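Local coordinates for uncharacterized egV family protein COG1307 (Ruminococcus gnavus, PDB 3JR7) that is of unknown function but probably binds a lipid such as a fatty acid, at residues K18-G30 and S91-L104. Numbering follows the deposited sequence.
Sequences KDMSYKVIVDSCG and SYHCDAERIYVVTL
Strands 22-27 and 98-103 run side by side as a parallel pair in the mixed sheet of the N-terminal half of this DegV-family protein. Their ladder alternates strictly: Arg98 N gives to Ser21 O, Lys23 N to Arg98 O, Tyr100 N to Lys23 O (3.0 Å), Ile25 N to Tyr100 O, Val102 N to Ile25 O and Asp27 N to Val102 O. At the leading end, Arg98 turns NH1 and NH2 onto one oxygen, Asp19 OD1, with NH1 at 3.0 Å. Both nitrogens meet that oxygen from above the carboxylate plane, while it lies in the guanidinium plane and also accepts Ser21 N in an Asx turn. Arg98 NH1 also meets Glu97 OE1 (2.8 Å), a salt bridge though weak as a hydrogen bond. The bend at chi3 (-68°) folds the guanidinium back, bringing Ser21 O over the centre of one face; NE pairs with Glu154. With an alanine here, Asp19, Glu97 and Glu154 would probably lose their shared cationic partner, leaving Asp19 OD2 and Glu97 OE1, 3.6 Å apart, to repel each other. On the sheet face of Lys23 and Ile25, Lys23 NZ reaches Ser91 O on an in-plane lone pair (2.7 Å), and also pairs with Glu43. Ile25 CD1 lies at the edge of the Tyr92 ring, 3.4 Å from Tyr92 CD1, and touches Ile99 CG2. At the far end Asp27 OD2 takes Leu104 N on its syn side, tilted out of the carboxylate plane (2.9 Å), and Ser111 OG. Strand 42-51 continues the sheet beyond 22-27 and strand 130-135 beyond 98-103; helix 141-155 packs on Tyr22 and Tyr100, whereas helix 85-92 covers Ile25.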
# COMPACT_ATOMS: atom_id res chain seq x y z
N LYS A 18 12.22 12.34 27.05
CA LYS A 18 11.02 12.29 26.17
C LYS A 18 11.08 11.02 25.32
O LYS A 18 12.08 10.76 24.64
CB LYS A 18 10.96 13.54 25.28
CG LYS A 18 9.56 13.84 24.71
CD LYS A 18 9.16 12.87 23.58
CE LYS A 18 7.84 13.30 22.94
NZ LYS A 18 7.97 14.63 22.29
N ASP A 19 9.98 10.26 25.37
CA ASP A 19 9.90 8.91 24.79
C ASP A 19 9.20 8.88 23.45
O ASP A 19 8.00 8.66 23.36
CB ASP A 19 9.18 7.97 25.76
CG ASP A 19 9.37 6.48 25.41
OD1 ASP A 19 9.68 6.16 24.22
OD2 ASP A 19 9.20 5.61 26.32
N MSE A 20 9.97 9.07 22.40
CA MSE A 20 9.55 8.55 21.12
C MSE A 20 10.52 7.44 20.78
O MSE A 20 11.16 7.43 19.72
CB MSE A 20 9.64 9.62 20.06
CG MSE A 20 8.85 10.84 20.39
SE MSE A 20 9.33 12.19 19.05
CE MSE A 20 9.50 11.03 17.42
N SER A 21 10.62 6.47 21.66
CA SER A 21 11.46 5.31 21.36
C SER A 21 10.65 4.31 20.54
O SER A 21 10.23 3.30 21.04
CB SER A 21 11.97 4.69 22.65
OG SER A 21 12.95 3.70 22.38
N TYR A 22 10.39 4.64 19.28
CA TYR A 22 9.68 3.72 18.38
C TYR A 22 10.20 3.81 16.96
O TYR A 22 10.76 4.81 16.58
CB TYR A 22 8.18 4.00 18.41
CG TYR A 22 7.70 5.24 17.66
CD1 TYR A 22 7.24 5.15 16.37
CD2 TYR A 22 7.65 6.46 18.28
CE1 TYR A 22 6.76 6.25 15.71
CE2 TYR A 22 7.19 7.59 17.61
CZ TYR A 22 6.74 7.47 16.32
OH TYR A 22 6.27 8.59 15.60
N LYS A 23 10.01 2.75 16.17
CA LYS A 23 10.28 2.81 14.75
C LYS A 23 9.10 2.17 14.00
O LYS A 23 8.52 1.19 14.49
CB LYS A 23 11.60 2.12 14.44
CG LYS A 23 12.09 2.34 13.04
CD LYS A 23 13.56 1.90 12.85
CE LYS A 23 13.77 0.36 12.88
NZ LYS A 23 15.24 -0.14 12.52
N VAL A 24 8.75 2.72 12.84
CA VAL A 24 7.74 2.17 11.93
C VAL A 24 8.39 1.65 10.67
O VAL A 24 8.93 2.43 9.86
CB VAL A 24 6.66 3.18 11.51
CG1 VAL A 24 5.51 2.46 10.73
CG2 VAL A 24 6.10 3.94 12.75
N ILE A 25 8.39 0.33 10.54
CA ILE A 25 8.95 -0.35 9.40
C ILE A 25 7.80 -0.67 8.42
O ILE A 25 6.79 -1.21 8.82
CB ILE A 25 9.58 -1.68 9.82
CG1 ILE A 25 10.70 -1.44 10.87
CG2 ILE A 25 10.11 -2.45 8.59
CD1 ILE A 25 11.10 -2.67 11.59
N VAL A 26 7.97 -0.34 7.17
CA VAL A 26 6.96 -0.52 6.15
C VAL A 26 7.60 -1.24 4.99
O VAL A 26 8.72 -0.87 4.58
CB VAL A 26 6.43 0.85 5.69
CG1 VAL A 26 5.26 0.67 4.69
CG2 VAL A 26 6.00 1.67 6.91
N ASP A 27 6.96 -2.28 4.43
CA ASP A 27 7.54 -2.88 3.25
C ASP A 27 7.46 -1.88 2.09
O ASP A 27 6.74 -0.88 2.17
CB ASP A 27 6.97 -4.27 2.89
CG ASP A 27 5.52 -4.24 2.41
OD1 ASP A 27 5.06 -3.27 1.75
OD2 ASP A 27 4.85 -5.27 2.63
N SER A 28 8.26 -2.10 1.05
CA SER A 28 8.55 -1.02 0.09
C SER A 28 7.32 -0.68 -0.78
O SER A 28 7.26 0.34 -1.41
CB SER A 28 9.73 -1.40 -0.78
OG SER A 28 9.43 -2.51 -1.56
N CYS A 29 6.31 -1.54 -0.75
CA CYS A 29 5.07 -1.23 -1.47
C CYS A 29 4.44 0.05 -0.94
O CYS A 29 3.91 0.87 -1.71
CB CYS A 29 4.10 -2.41 -1.42
SG CYS A 29 2.66 -2.13 -2.47
N GLY A 30 4.54 0.25 0.36
CA GLY A 30 3.94 1.39 0.99
C GLY A 30 4.73 2.65 0.74
O GLY A 30 5.86 2.74 1.24
N SER A 91 15.93 -5.34 10.80
CA SER A 91 15.29 -4.03 10.97
C SER A 91 14.69 -3.85 12.37
O SER A 91 14.52 -2.72 12.83
CB SER A 91 14.21 -3.80 9.91
OG SER A 91 12.99 -4.54 10.21
N TYR A 92 14.36 -4.94 13.03
CA TYR A 92 13.80 -4.86 14.39
C TYR A 92 14.91 -4.58 15.40
O TYR A 92 14.71 -3.97 16.45
CB TYR A 92 13.07 -6.16 14.76
CG TYR A 92 11.99 -6.64 13.83
CD1 TYR A 92 11.39 -5.79 12.89
CD2 TYR A 92 11.55 -7.96 13.88
CE1 TYR A 92 10.38 -6.25 12.02
CE2 TYR A 92 10.56 -8.42 13.06
CZ TYR A 92 9.97 -7.56 12.11
OH TYR A 92 8.97 -8.03 11.29
N HIS A 93 16.11 -5.05 15.11
CA HIS A 93 17.23 -4.92 16.05
C HIS A 93 17.82 -3.50 15.96
O HIS A 93 18.55 -3.17 15.00
CB HIS A 93 18.26 -5.99 15.69
CG HIS A 93 19.46 -6.03 16.59
ND1 HIS A 93 19.36 -6.22 17.95
CD2 HIS A 93 20.78 -5.98 16.30
CE1 HIS A 93 20.57 -6.23 18.47
NE2 HIS A 93 21.44 -6.11 17.49
N CYS A 94 17.48 -2.67 16.95
CA CYS A 94 17.89 -1.26 17.00
C CYS A 94 17.53 -0.69 18.37
O CYS A 94 16.98 -1.38 19.20
CB CYS A 94 17.19 -0.44 15.91
SG CYS A 94 15.37 -0.41 16.12
N ASP A 95 17.82 0.58 18.59
CA ASP A 95 17.64 1.21 19.88
C ASP A 95 16.19 1.59 20.22
O ASP A 95 15.93 2.00 21.36
CB ASP A 95 18.51 2.51 19.96
CG ASP A 95 19.97 2.22 20.14
OD1 ASP A 95 20.36 1.07 20.44
OD2 ASP A 95 20.76 3.17 19.98
N ALA A 96 15.28 1.51 19.25
CA ALA A 96 13.87 1.86 19.49
C ALA A 96 13.24 0.80 20.36
O ALA A 96 13.36 -0.41 20.08
CB ALA A 96 13.05 2.03 18.16
N GLU A 97 12.52 1.23 21.37
CA GLU A 97 11.85 0.28 22.25
C GLU A 97 10.67 -0.41 21.56
O GLU A 97 10.45 -1.61 21.74
CB GLU A 97 11.31 1.04 23.48
CG GLU A 97 10.51 0.21 24.45
CD GLU A 97 10.00 1.02 25.60
OE1 GLU A 97 9.62 2.20 25.41
OE2 GLU A 97 9.96 0.47 26.71
N ARG A 98 9.92 0.34 20.78
CA ARG A 98 8.69 -0.17 20.19
C ARG A 98 8.82 -0.26 18.68
O ARG A 98 9.15 0.72 18.03
CB ARG A 98 7.52 0.73 20.58
CG ARG A 98 7.40 0.94 22.09
CD ARG A 98 6.23 1.80 22.52
NE ARG A 98 6.39 3.17 22.11
CZ ARG A 98 7.21 4.08 22.68
NH1 ARG A 98 8.04 3.72 23.69
NH2 ARG A 98 7.23 5.35 22.23
N ILE A 99 8.57 -1.44 18.13
CA ILE A 99 8.65 -1.68 16.70
C ILE A 99 7.28 -2.01 16.12
O ILE A 99 6.60 -2.94 16.56
CB ILE A 99 9.59 -2.83 16.38
CG1 ILE A 99 10.96 -2.58 17.04
CG2 ILE A 99 9.70 -3.00 14.82
CD1 ILE A 99 11.76 -1.37 16.47
N TYR A 100 6.88 -1.23 15.12
CA TYR A 100 5.58 -1.42 14.44
C TYR A 100 5.91 -1.74 13.00
O TYR A 100 6.67 -1.03 12.38
CB TYR A 100 4.76 -0.12 14.49
CG TYR A 100 4.48 0.39 15.87
CD1 TYR A 100 3.48 -0.20 16.66
CD2 TYR A 100 5.17 1.48 16.39
CE1 TYR A 100 3.23 0.24 17.93
CE2 TYR A 100 4.89 1.97 17.68
CZ TYR A 100 3.92 1.33 18.44
OH TYR A 100 3.63 1.78 19.69
N VAL A 101 5.36 -2.81 12.46
CA VAL A 101 5.66 -3.24 11.10
C VAL A 101 4.36 -3.18 10.29
O VAL A 101 3.30 -3.67 10.76
CB VAL A 101 6.26 -4.66 11.08
CG1 VAL A 101 6.87 -5.00 9.68
CG2 VAL A 101 7.32 -4.81 12.18
N VAL A 102 4.40 -2.60 9.10
CA VAL A 102 3.21 -2.49 8.25
C VAL A 102 3.50 -3.14 6.92
O VAL A 102 4.50 -2.80 6.29
CB VAL A 102 2.85 -1.03 7.99
CG1 VAL A 102 1.54 -0.97 7.08
CG2 VAL A 102 2.64 -0.30 9.32
N THR A 103 2.69 -4.12 6.54
CA THR A 103 2.91 -4.91 5.35
C THR A 103 1.73 -4.91 4.43
O THR A 103 0.60 -4.62 4.82
CB THR A 103 3.24 -6.42 5.66
OG1 THR A 103 2.07 -7.12 6.09
CG2 THR A 103 4.36 -6.55 6.71
N LEU A 104 2.03 -5.24 3.18
CA LEU A 104 1.04 -5.70 2.21
C LEU A 104 0.06 -6.70 2.82
O LEU A 104 0.43 -7.50 3.68
CB LEU A 104 1.76 -6.40 1.05
CG LEU A 104 2.35 -5.56 -0.07
CD1 LEU A 104 3.54 -6.33 -0.71
CD2 LEU A 104 1.28 -5.19 -1.08